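PDB 3GF8: putative polysaccharide binding proteins (DUF1812) from Bacteroides thetaiotaomicron VPI-5482, which is of unknown function but, as a lipoprotein of the FimB/Mfa2 family, probably takes part in assembling or anchoring fimbriae at the outer membrane. Local coordinates for residues D243-T248 and E259-Q264; I269-F272 and L278-Q281. All blocks are in the same frame, centred on the assembly; numbering follows the deposited sequence.

Interaction 1: D243-T248 and E259-Q264; sequences DYLAMT and EYLDRQ
Two short helices, 241-246 and 257-263, lie against the hairpin of strands 266-273 and 279-284 in this fimbrillin-superfamily protein, and meet through the buried side chains of Leu245, Tyr260 and Leu261, joined by Thr248 from just past the first helix. Leu245 and Leu261 form the apolar half of the contact: methyl CD1 of Leu245 comes to 3.9 Å from CD2 of Leu261, the two branched ends meeting at a slant. Leu261 does not aim its CB squarely at the other helix; with CG set beside its own backbone N (chi1 -65°), the branch is brought forward to the partner. Both leucines also touch Tyr267 of strand 266-273, so the strand completes the small apolar cluster.

The second half is aromatic. The side chains of Tyr260 and Thr248 cross at about a right angle, with CE2 of Tyr260 4.1 Å from Thr248 OG1, a van der Waals approach and not a polar bond. The tyrosine hydroxyl is instead held by Glu251, in the connection between the helices, while Val284 packs against the same side chain. The threonine is tied back to its own turn: OG1, placed between the backbone N and the carbonyl carbon (chi1 64°), donates a short bond to Leu245 O. That oxygen also accepts from Thr248 N at 3.0 Å, and the hydroxyl meets it in the carbonyl plane, on a lone pair.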
loop_
_atom_site.group_PDB
_atom_site.type_symbol
_atom_site.label_atom_id
_atom_site.label_comp_id
_atom_site.label_asym_id
_atom_site.label_seq_id
_atom_site.Cartn_x
_atom_site.Cartn_y
_atom_site.Cartn_z
ATOM N N ASP A 243 0.759 -6.757 14.324
ATOM C CA ASP A 243 0.130 -7.509 15.392
ATOM C C ASP A 243 -1.069 -6.805 16.025
ATOM O O ASP A 243 -2.079 -7.426 16.341
ATOM C CB ASP A 243 1.142 -7.802 16.469
ATOM C CG ASP A 243 0.932 -9.107 17.037
ATOM O OD1 ASP A 243 1.217 -10.068 16.304
ATOM O OD2 ASP A 243 0.436 -9.177 18.182
ATOM N N TYR A 244 -0.944 -5.505 16.219
ATOM C CA TYR A 244 -2.068 -4.712 16.709
ATOM C C TYR A 244 -3.224 -4.742 15.720
ATOM O O TYR A 244 -4.374 -4.802 16.125
ATOM C CB TYR A 244 -1.628 -3.274 17.012
ATOM C CG TYR A 244 -1.008 -3.100 18.399
ATOM C CD1 TYR A 244 -0.054 -3.981 18.874
ATOM C CD2 TYR A 244 -1.383 -2.050 19.214
ATOM C CE1 TYR A 244 0.498 -3.818 20.088
ATOM C CE2 TYR A 244 -0.839 -1.889 20.464
ATOM C CZ TYR A 244 0.090 -2.766 20.892
ATOM O OH TYR A 244 0.640 -2.599 22.122
ATOM N N LEU A 245 -2.928 -4.706 14.419
ATOM C CA LEU A 245 -4.001 -4.773 13.436
ATOM C C LEU A 245 -4.563 -6.201 13.348
ATOM O O LEU A 245 -5.761 -6.373 13.184
ATOM C CB LEU A 245 -3.538 -4.256 12.067
ATOM C CG LEU A 245 -3.299 -2.737 12.005
ATOM C CD1 LEU A 245 -2.627 -2.389 10.732
ATOM C CD2 LEU A 245 -4.565 -1.959 12.142
ATOM N N ALA A 246 -3.703 -7.216 13.486
ATOM C CA ALA A 246 -4.162 -8.609 13.439
ATOM C C ALA A 246 -5.111 -8.919 14.599
ATOM O O ALA A 246 -6.078 -9.628 14.392
ATOM C CB ALA A 246 -2.951 -9.624 13.400
HETATM N N MSE A 247 -4.853 -8.381 15.797
HETATM C CA MSE A 247 -5.695 -8.550 16.992
HETATM C C MSE A 247 -7.111 -7.983 16.723
HETATM O O MSE A 247 -8.040 -8.255 17.445
HETATM C CB MSE A 247 -5.088 -7.818 18.247
HETATM C CG MSE A 247 -3.700 -8.340 18.890
HETATM SE SE MSE A 247 -2.794 -7.097 20.267
HETATM C CE MSE A 247 -0.910 -7.270 19.784
ATOM N N THR A 248 -7.274 -7.134 15.712
ATOM C CA THR A 248 -8.564 -6.482 15.565
ATOM C C THR A 248 -9.485 -7.413 14.823
ATOM O O THR A 248 -9.111 -8.552 14.493
ATOM C CB THR A 248 -8.468 -5.125 14.869
ATOM O OG1 THR A 248 -8.003 -5.300 13.530
ATOM C CG2 THR A 248 -7.529 -4.190 15.644
ATOM N N GLU A 259 -5.934 -10.233 3.995
ATOM C CA GLU A 259 -7.008 -9.704 3.217
ATOM C C GLU A 259 -7.470 -8.373 3.743
ATOM O O GLU A 259 -7.745 -7.475 2.949
ATOM C CB GLU A 259 -8.172 -10.673 3.154
ATOM C CG GLU A 259 -9.285 -10.139 2.261
ATOM C CD GLU A 259 -10.323 -11.189 1.893
ATOM O OE1 GLU A 259 -10.232 -12.352 2.399
ATOM O OE2 GLU A 259 -11.222 -10.831 1.090
ATOM N N TYR A 260 -7.536 -8.235 5.072
ATOM C CA TYR A 260 -7.854 -6.946 5.673
ATOM C C TYR A 260 -6.758 -5.920 5.359
ATOM O O TYR A 260 -7.030 -4.795 4.936
ATOM C CB TYR A 260 -8.007 -7.073 7.168
ATOM C CG TYR A 260 -8.228 -5.759 7.864
ATOM C CD1 TYR A 260 -9.273 -4.927 7.500
ATOM C CD2 TYR A 260 -7.398 -5.352 8.911
ATOM C CE1 TYR A 260 -9.476 -3.722 8.156
ATOM C CE2 TYR A 260 -7.617 -4.174 9.588
ATOM C CZ TYR A 260 -8.650 -3.356 9.196
ATOM O OH TYR A 260 -8.848 -2.180 9.845
ATOM N N LEU A 261 -5.512 -6.323 5.551
ATOM C CA LEU A 261 -4.387 -5.431 5.259
ATOM C C LEU A 261 -4.359 -4.946 3.787
ATOM O O LEU A 261 -3.994 -3.790 3.502
ATOM C CB LEU A 261 -3.073 -6.106 5.617
ATOM C CG LEU A 261 -2.871 -6.404 7.106
ATOM C CD1 LEU A 261 -1.481 -7.084 7.305
ATOM C CD2 LEU A 261 -3.045 -5.139 7.944
ATOM N N ASP A 262 -4.755 -5.808 2.861
ATOM C CA ASP A 262 -4.763 -5.439 1.443
ATOM C C ASP A 262 -5.954 -4.593 1.115
ATOM O O ASP A 262 -5.840 -3.590 0.369
ATOM C CB ASP A 262 -4.816 -6.654 0.529
ATOM C CG ASP A 262 -3.532 -7.428 0.509
ATOM O OD1 ASP A 262 -2.451 -6.849 0.729
ATOM O OD2 ASP A 262 -3.611 -8.637 0.268
ATOM N N ARG A 263 -7.101 -4.981 1.653
ATOM C CA ARG A 263 -8.346 -4.293 1.308
ATOM C C ARG A 263 -8.461 -2.909 1.909
ATOM O O ARG A 263 -9.009 -2.010 1.290
ATOM C CB ARG A 263 -9.556 -5.104 1.759
ATOM C CG ARG A 263 -10.049 -6.114 0.763
ATOM C CD ARG A 263 -11.362 -6.680 1.276
ATOM N NE ARG A 263 -11.738 -7.887 0.567
ATOM C CZ ARG A 263 -12.397 -7.920 -0.586
ATOM N NH1 ARG A 263 -12.804 -6.805 -1.202
ATOM N NH2 ARG A 263 -12.671 -9.102 -1.118
ATOM N N GLN A 264 -7.987 -2.756 3.143
ATOM C CA GLN A 264 -8.055 -1.484 3.845
ATOM C C GLN A 264 -6.774 -0.711 3.611
ATOM O O GLN A 264 -5.674 -1.234 3.851
ATOM C CB GLN A 264 -8.235 -1.734 5.358
ATOM C CG GLN A 264 -8.414 -0.463 6.212
ATOM C CD GLN A 264 -9.460 0.484 5.627
ATOM O OE1 GLN A 264 -9.175 1.211 4.683
ATOM N NE2 GLN A 264 -10.669 0.466 6.180
#

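Interaction 2: I269-F272 and L278-Q281; sequences IIFF and LAVQ
Phe272 and Gln281 form an antiparallel hydrogen-bonded pair near the turn end of the hairpin made by strands 266-273 and 279-284, and the pairing is disturbed there by a classic beta bulge: Val280 and Gln281 both lie opposite the single residue Phe272. Each backbone group of Phe272 is therefore used by a different residue of the bulge. Phe272 N donates to Gln281 O at 3.0 Å, with an N-H...O angle of 160°, and Phe272 O accepts from Val280 N at 2.8 Å. Both donors approach their acceptors almost end-on. The extra residue is accommodated by a helical backbone at Val280, while Gln281 returns to an extended conformation.

The two paired side chains share one face of the hairpin. Gln281 carries CG between its backbone N and carbonyl carbon (chi1 54°), and the extended remainder of the chain takes its amide over the Phe272 ring. NE2 sits above one face, displaced toward the rim, 3.5 Å from CD1 of Phe272, with the amide and ring planes nearly perpendicular. Gln281 O, besides taking the bond from Phe272 N, lies in the ring plane at its edge. Across the opposite face of the hairpin, Phe271 meets Ala279 CB with its ring edge, CD2 being 4.3 Å away.

Just before the second strand, Leu278 N is bonded by the hydroxyl of Ser274 in the turn. On the side away from strand 279-284, strand 266-273 runs parallel to strand 139-158, where Phe271 bonds through its backbone with Gly155 and Gln157; its ring meets Phe156 nearly parallel and Phe237 edge-to-face, and helix 241-246 lies over this ring's side of the hairpin.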
loop_
_atom_site.group_PDB
_atom_site.type_symbol
_atom_site.label_atom_id
_atom_site.label_comp_id
_atom_site.label_asym_id
_atom_site.label_seq_id
_atom_site.Cartn_x
_atom_site.Cartn_y
_atom_site.Cartn_z
ATOM N N ILE A 269 -6.011 5.385 13.695
ATOM C CA ILE A 269 -5.799 4.719 14.957
ATOM C C ILE A 269 -5.509 5.731 16.038
ATOM O O ILE A 269 -4.539 6.506 15.936
ATOM C CB ILE A 269 -4.622 3.737 14.856
ATOM C CG1 ILE A 269 -4.783 2.850 13.599
ATOM C CG2 ILE A 269 -4.477 2.952 16.177
ATOM C CD1 ILE A 269 -3.791 1.707 13.524
ATOM N N ILE A 270 -6.362 5.758 17.060
ATOM C CA ILE A 270 -6.038 6.420 18.311
ATOM C C ILE A 270 -5.476 5.406 19.325
ATOM O O ILE A 270 -6.114 4.394 19.609
ATOM C CB ILE A 270 -7.241 7.082 18.976
ATOM C CG1 ILE A 270 -8.079 7.890 17.981
ATOM C CG2 ILE A 270 -6.749 8.031 20.027
ATOM C CD1 ILE A 270 -7.306 8.944 17.273
ATOM N N PHE A 271 -4.298 5.699 19.879
ATOM C CA PHE A 271 -3.803 5.041 21.077
ATOM C C PHE A 271 -4.161 5.811 22.344
ATOM O O PHE A 271 -3.905 7.036 22.465
ATOM C CB PHE A 271 -2.287 4.887 21.008
ATOM C CG PHE A 271 -1.831 4.093 19.829
ATOM C CD1 PHE A 271 -1.715 4.688 18.597
ATOM C CD2 PHE A 271 -1.527 2.758 19.956
ATOM C CE1 PHE A 271 -1.314 3.974 17.514
ATOM C CE2 PHE A 271 -1.117 2.037 18.871
ATOM C CZ PHE A 271 -1.015 2.645 17.651
ATOM N N PHE A 272 -4.754 5.074 23.283
ATOM C CA PHE A 272 -5.067 5.558 24.611
ATOM C C PHE A 272 -4.052 4.949 25.555
ATOM O O PHE A 272 -4.065 3.734 25.795
ATOM C CB PHE A 272 -6.488 5.173 25.009
ATOM C CG PHE A 272 -7.510 5.838 24.171
ATOM C CD1 PHE A 272 -7.803 5.350 22.911
ATOM C CD2 PHE A 272 -8.112 7.001 24.597
ATOM C CE1 PHE A 272 -8.720 5.997 22.112
ATOM C CE2 PHE A 272 -9.023 7.662 23.798
ATOM C CZ PHE A 272 -9.331 7.163 22.563
ATOM N N LEU A 278 2.048 2.507 28.029
ATOM C CA LEU A 278 1.422 1.230 27.689
ATOM C C LEU A 278 0.085 1.566 27.032
ATOM O O LEU A 278 -0.680 2.365 27.578
ATOM C CB LEU A 278 1.223 0.410 28.973
ATOM C CG LEU A 278 0.460 -0.914 29.052
ATOM C CD1 LEU A 278 1.225 -2.041 28.334
ATOM C CD2 LEU A 278 0.170 -1.289 30.551
ATOM N N ALA A 279 -0.185 0.972 25.872
ATOM C CA ALA A 279 -1.500 1.105 25.220
ATOM C C ALA A 279 -2.576 0.324 25.993
ATOM O O ALA A 279 -2.498 -0.905 26.167
ATOM C CB ALA A 279 -1.444 0.655 23.755
ATOM N N VAL A 280 -3.548 1.060 26.527
ATOM C CA VAL A 280 -4.642 0.441 27.238
ATOM C C VAL A 280 -5.673 -0.048 26.238
ATOM O O VAL A 280 -6.168 -1.199 26.320
ATOM C CB VAL A 280 -5.248 1.376 28.261
ATOM C CG1 VAL A 280 -6.436 0.692 28.937
ATOM C CG2 VAL A 280 -4.160 1.767 29.264
ATOM N N GLN A 281 -5.970 0.809 25.273
ATOM C CA GLN A 281 -6.860 0.447 24.199
ATOM C C GLN A 281 -6.540 1.271 22.986
ATOM O O GLN A 281 -5.945 2.341 23.116
ATOM C CB GLN A 281 -8.318 0.673 24.613
ATOM C CG GLN A 281 -8.606 2.067 25.113
ATOM C CD GLN A 281 -10.092 2.423 25.071
ATOM O OE1 GLN A 281 -10.947 1.686 25.586
ATOM N NE2 GLN A 281 -10.399 3.583 24.475
#

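How the interactions relate
Interactions 1 and 2 illustrate how helices that precede a hairpin can pack back onto it. They follow each other in the chain: helix 257-263 of interaction 1 leads directly into strand 266-273, the first strand of interaction 2. Their centres are 16 Å apart, yet side chains bridge them. Leu245 CD2 lies 4.0 Å from Ile269 CD1, and farther along the strand Tyr244 CD2 comes within 4.1 Å of Phe271 CE2. The same tyrosine reaches the second strand, its OH 4.2 Å from Ala279 CB, while that hydroxyl is hydrogen-bonded to Gln296 O at the chain end. Helix 241-246 thus packs against both strands.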